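Local coordinates for protein catalase-3 (PDB 3EJ6) that breaks down hydrogen peroxide to water and oxygen at a heme, as a large-subunit catalase, and so probably protects the fungal cell from peroxide damage, at residues F455-P460 and N519-G524; L538-L543 and A593-E598; W629-A634 and V673-E678. One frame throughout, in Å; residues are numbered along the deposited sequence.

Interaction 1 of 3, residues F455-P460 and N519-G524; sequences FNSLTP and NNVTRG. With NAG (2-acetamido-2-deoxy-beta-D-glucopyranose), chain E.
Ser457 and Thr522 make the firm polar link here. The backbone N of Thr522 donates to Ser457 OG at 2.7 Å, almost dead straight at 171°. The hydroxyl sits anti to its own carbonyl carbon (chi1 -61°), a rotation that also lets it bond back to Leu453 O, one turn earlier in helix 449-456. Since a carbonyl can only accept, the hydroxyl gives its proton to the helix and accepts the N-H of the incoming loop. A second, weak hydrogen bond runs from Asn456 ND2 to Asn520 O, 3.3 Å long and bent to 149°. That amide has firmer business next door: ND2 also bonds His518 O, while OD1 takes Arg452 NE, which fixes which way round the amide lies.

Van der Waals contacts of methyls with oxygen atoms fill in around the serine. Val521 CG1 comes to 3.3 Å from Ser457 OG, and Thr522 CG2 approaches the same oxygen equally closely, two methyls from successive residues. Val521 CG2 lies more loosely beside the helix end, 4.1 Å from Asn456 O. Thr522 OG1 is turned to Glu306 instead, with the loop at Pro304 packed alongside.

The covalent bond belongs to Asn520, whose ND2 carries C1 of an N-acetylglucosamine at 1.4 Å. Asn520, Val521 and Thr522 spell the Asn-X-Thr sequon of N-glycosylation, and the side chain of Asn520 sets out from the backbone away from segment 455-460.

The chemistry thus divides along three consecutive residues: the loop is pinned by its backbone to side chains at the C-terminal end of helix 449-456, while the asparagine amide is given over to glycan at the protein surface.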
loop_
_atom_site.group_PDB
_atom_site.type_symbol
_atom_site.label_atom_id
_atom_site.label_comp_id
_atom_site.label_asym_id
_atom_site.label_seq_id
_atom_site.Cartn_x
_atom_site.Cartn_y
_atom_site.Cartn_z
ATOM N N PHE A 455 -27.513 -14.764 -34.903
ATOM C CA PHE A 455 -27.850 -16.184 -35.053
ATOM C C PHE A 455 -28.246 -16.538 -36.490
ATOM O O PHE A 455 -27.920 -17.622 -36.978
ATOM C CB PHE A 455 -28.976 -16.575 -34.093
ATOM C CG PHE A 455 -29.259 -18.054 -34.056
ATOM C CD1 PHE A 455 -28.490 -18.902 -33.269
ATOM C CD2 PHE A 455 -30.293 -18.597 -34.810
ATOM C CE1 PHE A 455 -28.746 -20.268 -33.233
ATOM C CE2 PHE A 455 -30.556 -19.960 -34.779
ATOM C CZ PHE A 455 -29.782 -20.797 -33.989
ATOM N N ASN A 456 -28.952 -15.625 -37.154
ATOM C CA ASN A 456 -29.340 -15.807 -38.558
ATOM C C ASN A 456 -28.144 -15.834 -39.506
ATOM O O ASN A 456 -28.162 -16.535 -40.520
ATOM C CB ASN A 456 -30.299 -14.694 -38.999
ATOM C CG ASN A 456 -31.704 -14.878 -38.460
ATOM O OD1 ASN A 456 -32.072 -15.962 -38.008
ATOM N ND2 ASN A 456 -32.502 -13.818 -38.516
ATOM N N SER A 457 -27.106 -15.077 -39.162
ATOM C CA SER A 457 -25.934 -14.904 -40.019
ATOM C C SER A 457 -24.860 -15.988 -39.842
ATOM O O SER A 457 -23.776 -15.888 -40.424
ATOM C CB SER A 457 -25.331 -13.520 -39.773
ATOM O OG SER A 457 -26.261 -12.500 -40.093
ATOM N N LEU A 458 -25.160 -17.015 -39.048
ATOM C CA LEU A 458 -24.263 -18.161 -38.871
ATOM C C LEU A 458 -24.699 -19.331 -39.748
ATOM O O LEU A 458 -25.845 -19.393 -40.195
ATOM C CB LEU A 458 -24.232 -18.603 -37.404
ATOM C CG LEU A 458 -23.576 -17.637 -36.415
ATOM C CD1 LEU A 458 -23.852 -18.068 -34.982
ATOM C CD2 LEU A 458 -22.078 -17.535 -36.669
ATOM N N THR A 459 -23.773 -20.258 -39.982
ATOM C CA THR A 459 -24.052 -21.461 -40.771
ATOM C C THR A 459 -24.817 -22.485 -39.923
ATOM O O THR A 459 -24.745 -22.439 -38.694
ATOM C CB THR A 459 -22.750 -22.100 -41.302
ATOM O OG1 THR A 459 -21.924 -22.507 -40.205
ATOM C CG2 THR A 459 -21.984 -21.113 -42.172
ATOM N N PRO A 460 -25.559 -23.406 -40.572
ATOM C CA PRO A 460 -26.326 -24.446 -39.873
ATOM C C PRO A 460 -25.575 -25.151 -38.739
ATOM O O PRO A 460 -26.143 -25.365 -37.668
ATOM C CB PRO A 460 -26.645 -25.444 -40.988
ATOM C CG PRO A 460 -26.718 -24.622 -42.210
ATOM C CD PRO A 460 -25.737 -23.496 -42.035
ATOM N N ASN A 519 -35.763 -12.383 -40.327
ATOM C CA ASN A 519 -34.892 -13.227 -41.157
ATOM C C ASN A 519 -33.732 -12.475 -41.827
ATOM O O ASN A 519 -33.101 -12.996 -42.750
ATOM C CB ASN A 519 -35.729 -13.941 -42.226
ATOM C CG ASN A 519 -36.852 -14.778 -41.634
ATOM O OD1 ASN A 519 -37.963 -14.806 -42.165
ATOM N ND2 ASN A 519 -36.568 -15.464 -40.532
ATOM N N ASN A 520 -33.453 -11.258 -41.363
ATOM C CA ASN A 520 -32.327 -10.468 -41.874
ATOM C C ASN A 520 -30.972 -11.111 -41.563
ATOM O O ASN A 520 -30.811 -11.784 -40.544
ATOM C CB ASN A 520 -32.360 -9.038 -41.316
ATOM C CG ASN A 520 -33.302 -8.125 -42.088
ATOM O OD1 ASN A 520 -34.248 -8.584 -42.735
ATOM N ND2 ASN A 520 -33.032 -6.820 -42.032
ATOM N N VAL A 521 -30.010 -10.891 -42.459
ATOM C CA VAL A 521 -28.670 -11.477 -42.353
ATOM C C VAL A 521 -27.597 -10.426 -42.656
ATOM O O VAL A 521 -27.819 -9.516 -43.459
ATOM C CB VAL A 521 -28.501 -12.665 -43.332
ATOM C CG1 VAL A 521 -27.146 -13.336 -43.143
ATOM C CG2 VAL A 521 -29.622 -13.679 -43.147
ATOM N N THR A 522 -26.442 -10.565 -42.007
ATOM C CA THR A 522 -25.316 -9.641 -42.181
ATOM C C THR A 522 -24.005 -10.393 -42.430
ATOM O O THR A 522 -23.878 -11.570 -42.087
ATOM C CB THR A 522 -25.155 -8.725 -40.949
ATOM O OG1 THR A 522 -24.068 -7.814 -41.160
ATOM C CG2 THR A 522 -24.893 -9.548 -39.693
ATOM N N ARG A 523 -23.036 -9.697 -43.018
ATOM C CA ARG A 523 -21.750 -10.297 -43.392
ATOM C C ARG A 523 -20.765 -10.383 -42.225
ATOM O O ARG A 523 -20.820 -9.586 -41.287
ATOM C CB ARG A 523 -21.082 -9.490 -44.511
ATOM C CG ARG A 523 -21.916 -9.291 -45.769
ATOM C CD ARG A 523 -21.037 -8.873 -46.950
ATOM N NE ARG A 523 -20.157 -7.743 -46.627
ATOM C CZ ARG A 523 -20.354 -6.473 -46.989
ATOM N NH1 ARG A 523 -21.415 -6.112 -47.711
ATOM N NH2 ARG A 523 -19.472 -5.547 -46.626
ATOM N N GLY A 524 -19.869 -11.365 -42.298
ATOM C CA GLY A 524 -18.641 -11.379 -41.493
ATOM C C GLY A 524 -18.720 -11.788 -40.031
ATOM O O GLY A 524 -17.716 -11.713 -39.320
HETATM C C1 NAG E . -34.191 -6.008 -41.734
HETATM C C2 NAG E . -34.821 -4.934 -42.619
HETATM C C3 NAG E . -35.684 -3.967 -41.810
HETATM C C4 NAG E . -36.557 -4.696 -40.794
HETATM C C5 NAG E . -35.746 -5.717 -40.002
HETATM C C6 NAG E . -36.612 -6.488 -39.009
HETATM C C7 NAG E . -33.279 -4.635 -44.477
HETATM C C8 NAG E . -34.085 -4.355 -45.711
HETATM N N2 NAG E . -33.785 -4.200 -43.326
HETATM O O3 NAG E . -36.508 -3.227 -42.684
HETATM O O4 NAG E . -37.133 -3.751 -39.919
HETATM O O5 NAG E . -35.162 -6.625 -40.912
HETATM O O6 NAG E . -36.195 -6.205 -37.692
HETATM O O7 NAG E . -32.210 -5.239 -44.555
#

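Interaction 2 of 3, residues L538-L543 and A593-E598; sequences LRVGVL and AVVVAE
Val595 holds CG1 between its backbone N and carbonyl carbon (chi1 54°), and from there the methyl reaches two valines of the facing strand: 3.8 Å to CG1 of Val540 and likewise 3.8 Å to CG2 of Val542. The Val542 side chain runs alongside it, pointing the same way, whereas that of Val540 slants across. Leu543, with CG anti to its carbonyl carbon (chi1 -79°), swings CD1 back over Val594, where it meets CG1 at 3.4 Å, tighter than normal methyl packing.

Between these side chains the two backbones run parallel, with axes 4.6 Å apart at closest and a crossing angle of -18°. Five N-H...O bonds pass to and fro, among them Val595 N to Gly541 O at 2.9 Å and Leu543 N to Val595 O at 2.7 Å. This pair is the middle of the six-stranded parallel sheet in the C-terminal domain of large catalases, which is akin to the class I glutamine amidotransferase fold; strands run in the Rossmann-like order 3-2-1-4-5-6, and these are the first and fourth.

Helices cover both faces. Val540, Val542 and Ala597 pack on helix 550-563, and on the same face Ala593 and Val595 touch helix 660-673. Leu543, Val594 and Val596 face helix 618-628 on the reverse. At the strand's start Arg539 leaves the sheet for a salt bridge with Asp264.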
loop_
_atom_site.group_PDB
_atom_site.type_symbol
_atom_site.label_atom_id
_atom_site.label_comp_id
_atom_site.label_asym_id
_atom_site.label_seq_id
_atom_site.Cartn_x
_atom_site.Cartn_y
_atom_site.Cartn_z
ATOM N N LEU A 538 0.821 -23.553 -38.567
ATOM C CA LEU A 538 -0.183 -24.550 -38.190
ATOM C C LEU A 538 0.496 -25.876 -37.850
ATOM O O LEU A 538 1.398 -26.323 -38.562
ATOM C CB LEU A 538 -1.210 -24.755 -39.307
ATOM C CG LEU A 538 -2.169 -23.595 -39.601
ATOM C CD1 LEU A 538 -3.159 -24.009 -40.678
ATOM C CD2 LEU A 538 -2.908 -23.136 -38.352
ATOM N N ARG A 539 0.045 -26.497 -36.764
ATOM C CA ARG A 539 0.710 -27.672 -36.199
ATOM C C ARG A 539 0.209 -28.991 -36.784
ATOM O O ARG A 539 -0.978 -29.148 -37.072
ATOM C CB ARG A 539 0.564 -27.673 -34.674
ATOM C CG ARG A 539 1.598 -26.803 -33.974
ATOM C CD ARG A 539 0.992 -25.926 -32.898
ATOM N NE ARG A 539 2.022 -25.148 -32.210
ATOM C CZ ARG A 539 1.790 -24.114 -31.403
ATOM N NH1 ARG A 539 0.549 -23.697 -31.164
ATOM N NH2 ARG A 539 2.813 -23.486 -30.834
ATOM N N VAL A 540 1.138 -29.932 -36.947
ATOM C CA VAL A 540 0.849 -31.252 -37.509
ATOM C C VAL A 540 1.503 -32.341 -36.658
ATOM O O VAL A 540 2.718 -32.333 -36.456
ATOM C CB VAL A 540 1.366 -31.379 -38.957
ATOM C CG1 VAL A 540 0.997 -32.739 -39.539
ATOM C CG2 VAL A 540 0.810 -30.260 -39.825
ATOM N N GLY A 541 0.688 -33.271 -36.168
ATOM C CA GLY A 541 1.165 -34.376 -35.335
ATOM C C GLY A 541 1.451 -35.622 -36.155
ATOM O O GLY A 541 0.529 -36.253 -36.676
ATOM N N VAL A 542 2.729 -35.973 -36.266
ATOM C CA VAL A 542 3.154 -37.147 -37.033
ATOM C C VAL A 542 3.301 -38.369 -36.122
ATOM O O VAL A 542 4.304 -38.514 -35.417
ATOM C CB VAL A 542 4.486 -36.889 -37.770
ATOM C CG1 VAL A 542 4.924 -38.129 -38.541
ATOM C CG2 VAL A 542 4.348 -35.700 -38.709
ATOM N N LEU A 543 2.298 -39.243 -36.145
ATOM C CA LEU A 543 2.310 -40.469 -35.345
ATOM C C LEU A 543 3.217 -41.517 -35.989
ATOM O O LEU A 543 2.902 -42.050 -37.054
ATOM C CB LEU A 543 0.894 -41.029 -35.174
ATOM C CG LEU A 543 0.019 -40.339 -34.122
ATOM C CD1 LEU A 543 -0.313 -38.912 -34.531
ATOM C CD2 LEU A 543 -1.256 -41.133 -33.885
ATOM N N ALA A 593 -3.702 -30.846 -37.366
ATOM C CA ALA A 593 -3.884 -32.035 -38.197
ATOM C C ALA A 593 -3.083 -33.207 -37.634
ATOM O O ALA A 593 -2.048 -33.014 -36.997
ATOM C CB ALA A 593 -3.461 -31.745 -39.628
ATOM N N VAL A 594 -3.576 -34.420 -37.873
ATOM C CA VAL A 594 -2.919 -35.643 -37.409
ATOM C C VAL A 594 -2.613 -36.552 -38.597
ATOM O O VAL A 594 -3.431 -36.690 -39.506
ATOM C CB VAL A 594 -3.800 -36.402 -36.394
ATOM C CG1 VAL A 594 -3.103 -37.668 -35.915
ATOM C CG2 VAL A 594 -4.143 -35.504 -35.213
ATOM N N VAL A 595 -1.434 -37.167 -38.584
ATOM C CA VAL A 595 -1.012 -38.052 -39.673
ATOM C C VAL A 595 -0.192 -39.231 -39.145
ATOM O O VAL A 595 0.788 -39.045 -38.426
ATOM C CB VAL A 595 -0.198 -37.285 -40.745
ATOM C CG1 VAL A 595 0.974 -36.543 -40.112
ATOM C CG2 VAL A 595 0.282 -38.231 -41.839
ATOM N N VAL A 596 -0.612 -40.442 -39.504
ATOM C CA VAL A 596 0.101 -41.660 -39.124
ATOM C C VAL A 596 1.161 -41.993 -40.173
ATOM O O VAL A 596 0.843 -42.191 -41.347
ATOM C CB VAL A 596 -0.859 -42.856 -38.975
ATOM C CG1 VAL A 596 -0.102 -44.098 -38.521
ATOM C CG2 VAL A 596 -1.974 -42.523 -37.994
ATOM N N ALA A 597 2.419 -42.050 -39.742
ATOM C CA ALA A 597 3.528 -42.413 -40.623
ATOM C C ALA A 597 3.452 -43.895 -40.989
ATOM O O ALA A 597 2.891 -44.698 -40.240
ATOM C CB ALA A 597 4.860 -42.099 -39.960
ATOM N N GLU A 598 4.019 -44.245 -42.140
ATOM C CA GLU A 598 3.969 -45.620 -42.641
ATOM C C GLU A 598 4.778 -46.553 -41.742
ATOM O O GLU A 598 5.935 -46.272 -41.424
ATOM C CB GLU A 598 4.489 -45.696 -44.080
ATOM C CG GLU A 598 4.307 -47.065 -44.736
ATOM C CD GLU A 598 4.613 -47.060 -46.224
ATOM O OE1 GLU A 598 4.128 -47.970 -46.930
ATOM O OE2 GLU A 598 5.335 -46.153 -46.689
#

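Interaction 3 of 3, residues W629-A634 and V673-E678; sequences WGKPVA and VFKFLE
The Phe676 ring turns an edge to Gly630, whose carbonyl O lies in the ring plane, 3.8 Å from CD1. Farther round the rim, Pro632 CG touches CE1 at 4.0 Å, with the two side chains crossing at about a right angle. One face is covered by Val673 CG1, which sits over the ring centre.

Gly630 O does its main work through a lone pair in the carbonyl plane, which takes the N-H of Phe676 at 3.0 Å and 172°. This glycine, with positive phi, is the C' residue of the Schellman motif ending helix 618-628.

Lys675 bends at chi2 (69°) to lay CD and CE past Trp629 O, giving that oxygen a weak bond from NZ. Its ammonium and that of Lys631 share a water, 2.7 Å from each NZ, and both salt-bridge Glu249, whose carboxylate probably offsets their closeness. A methionine in place of Lys675 would probably leave Glu249 with one charge partner fewer and the water without one of its donors.

Glu249 belongs to helix 247-256, so the lysines tie this domain to that helix; Pro632 and Phe676 both pack on Tyr656 of strand 655-658, beside strand 633-636, and segment 673-678 leads away from helix 660-673.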
loop_
_atom_site.group_PDB
_atom_site.type_symbol
_atom_site.label_atom_id
_atom_site.label_comp_id
_atom_site.label_asym_id
_atom_site.label_seq_id
_atom_site.Cartn_x
_atom_site.Cartn_y
_atom_site.Cartn_z
ATOM N N TRP A 629 -12.970 -34.289 -33.352
ATOM C CA TRP A 629 -12.985 -32.824 -33.267
ATOM C C TRP A 629 -12.842 -32.128 -34.632
ATOM O O TRP A 629 -12.547 -30.934 -34.696
ATOM C CB TRP A 629 -11.889 -32.335 -32.311
ATOM C CG TRP A 629 -12.006 -32.887 -30.916
ATOM C CD1 TRP A 629 -13.151 -33.271 -30.275
ATOM C CD2 TRP A 629 -10.939 -33.089 -29.983
ATOM N NE1 TRP A 629 -12.859 -33.714 -29.008
ATOM C CE2 TRP A 629 -11.508 -33.611 -28.802
ATOM C CE3 TRP A 629 -9.554 -32.888 -30.033
ATOM C CZ2 TRP A 629 -10.742 -33.932 -27.679
ATOM C CZ3 TRP A 629 -8.792 -33.205 -28.915
ATOM C CH2 TRP A 629 -9.390 -33.723 -27.754
ATOM N N GLY A 630 -13.051 -32.875 -35.713
ATOM C CA GLY A 630 -13.147 -32.298 -37.057
ATOM C C GLY A 630 -11.847 -31.857 -37.711
ATOM O O GLY A 630 -11.869 -31.067 -38.655
ATOM N N LYS A 631 -10.717 -32.366 -37.225
ATOM C CA LYS A 631 -9.413 -32.034 -37.806
ATOM C C LYS A 631 -9.161 -32.836 -39.084
ATOM O O LYS A 631 -9.758 -33.895 -39.275
ATOM C CB LYS A 631 -8.291 -32.326 -36.811
ATOM C CG LYS A 631 -8.411 -31.587 -35.492
ATOM C CD LYS A 631 -7.229 -31.890 -34.588
ATOM C CE LYS A 631 -7.434 -31.317 -33.199
ATOM N NZ LYS A 631 -7.421 -29.831 -33.208
ATOM N N PRO A 632 -8.279 -32.331 -39.970
ATOM C CA PRO A 632 -7.822 -33.160 -41.082
ATOM C C PRO A 632 -6.902 -34.285 -40.600
ATOM O O PRO A 632 -5.850 -34.014 -40.018
ATOM C CB PRO A 632 -7.053 -32.173 -41.979
ATOM C CG PRO A 632 -7.358 -30.815 -41.453
ATOM C CD PRO A 632 -7.685 -30.986 -40.017
ATOM N N VAL A 633 -7.317 -35.528 -40.830
ATOM C CA VAL A 633 -6.527 -36.706 -40.453
ATOM C C VAL A 633 -5.973 -37.402 -41.696
ATOM O O VAL A 633 -6.479 -37.201 -42.801
ATOM C CB VAL A 633 -7.356 -37.713 -39.625
ATOM C CG1 VAL A 633 -7.836 -37.067 -38.334
ATOM C CG2 VAL A 633 -8.535 -38.247 -40.434
ATOM N N ALA A 634 -4.937 -38.218 -41.513
ATOM C CA ALA A 634 -4.290 -38.897 -42.638
ATOM C C ALA A 634 -3.480 -40.129 -42.232
ATOM O O ALA A 634 -3.265 -40.390 -41.046
ATOM C CB ALA A 634 -3.402 -37.916 -43.393
ATOM N N VAL A 673 -9.192 -25.426 -44.841
ATOM C CA VAL A 673 -10.570 -25.643 -44.396
ATOM C C VAL A 673 -10.612 -25.662 -42.865
ATOM O O VAL A 673 -11.591 -25.229 -42.257
ATOM C CB VAL A 673 -11.149 -26.970 -44.944
ATOM C CG1 VAL A 673 -12.591 -27.156 -44.490
ATOM C CG2 VAL A 673 -11.066 -27.004 -46.463
ATOM N N PHE A 674 -9.542 -26.182 -42.264
ATOM C CA PHE A 674 -9.314 -26.154 -40.810
ATOM C C PHE A 674 -10.231 -27.113 -40.049
ATOM O O PHE A 674 -9.759 -28.073 -39.437
ATOM C CB PHE A 674 -9.430 -24.728 -40.249
ATOM C CG PHE A 674 -9.030 -24.610 -38.805
ATOM C CD1 PHE A 674 -7.690 -24.605 -38.440
ATOM C CD2 PHE A 674 -9.995 -24.506 -37.810
ATOM C CE1 PHE A 674 -7.317 -24.497 -37.106
ATOM C CE2 PHE A 674 -9.630 -24.398 -36.474
ATOM C CZ PHE A 674 -8.290 -24.393 -36.122
ATOM N N LYS A 675 -11.533 -26.845 -40.092
ATOM C CA LYS A 675 -12.521 -27.664 -39.393
ATOM C C LYS A 675 -13.543 -28.218 -40.384
ATOM O O LYS A 675 -14.137 -27.464 -41.156
ATOM C CB LYS A 675 -13.230 -26.835 -38.317
ATOM C CG LYS A 675 -13.367 -27.538 -36.973
ATOM C CD LYS A 675 -12.012 -27.708 -36.292
ATOM C CE LYS A 675 -12.148 -27.799 -34.783
ATOM N NZ LYS A 675 -10.897 -28.293 -34.146
ATOM N N PHE A 676 -13.733 -29.535 -40.359
ATOM C CA PHE A 676 -14.723 -30.203 -41.203
ATOM C C PHE A 676 -16.031 -30.390 -40.431
ATOM O O PHE A 676 -16.164 -31.309 -39.622
ATOM C CB PHE A 676 -14.181 -31.542 -41.706
ATOM C CG PHE A 676 -13.142 -31.402 -42.785
ATOM C CD1 PHE A 676 -11.802 -31.244 -42.460
ATOM C CD2 PHE A 676 -13.508 -31.412 -44.126
ATOM C CE1 PHE A 676 -10.840 -31.107 -43.455
ATOM C CE2 PHE A 676 -12.551 -31.276 -45.126
ATOM C CZ PHE A 676 -11.216 -31.123 -44.788
ATOM N N LEU A 677 -16.991 -29.508 -40.703
ATOM C CA LEU A 677 -18.237 -29.421 -39.932
ATOM C C LEU A 677 -19.256 -30.530 -40.226
ATOM O O LEU A 677 -20.238 -30.676 -39.498
ATOM C CB LEU A 677 -18.899 -28.058 -40.163
ATOM C CG LEU A 677 -18.043 -26.821 -39.873
ATOM C CD1 LEU A 677 -18.832 -25.556 -40.168
ATOM C CD2 LEU A 677 -17.544 -26.818 -38.435
ATOM N N GLU A 678 -19.026 -31.297 -41.291
ATOM C CA GLU A 678 -19.914 -32.413 -41.656
ATOM C C GLU A 678 -19.858 -33.588 -40.670
ATOM O O GLU A 678 -20.746 -34.443 -40.674
ATOM C CB GLU A 678 -19.628 -32.918 -43.081
ATOM C CG GLU A 678 -18.155 -33.132 -43.420
ATOM C CD GLU A 678 -17.555 -31.959 -44.177
ATOM O OE1 GLU A 678 -16.874 -31.126 -43.544
ATOM O OE2 GLU A 678 -17.783 -31.860 -45.401
HETATM O O HOH W 1 -8.343 -27.981 -34.959
#

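Along the chain the three contacts come strictly in series; none nests in or crosses another. Interaction 1 closes first, round a mostly helical loop of 58 residues, bringing the glycosylated segment back to the end of helix 449-456 before strand 539-543 opens the parallel sheet. Interaction 2 then joins the first and fourth strands of that sheet, across 49 intervening residues. Interaction 3 closes the last loop, of 38 residues, bringing what follows helix 660-673 back to the turn before strand 633-636. Interactions 2 and 3 meet directly, since strands 593-596 and 633-636 are neighbours. Interaction 1 stays separate, its nearest atoms about 4 Å from interaction 3 and about 19 Å from interaction 2.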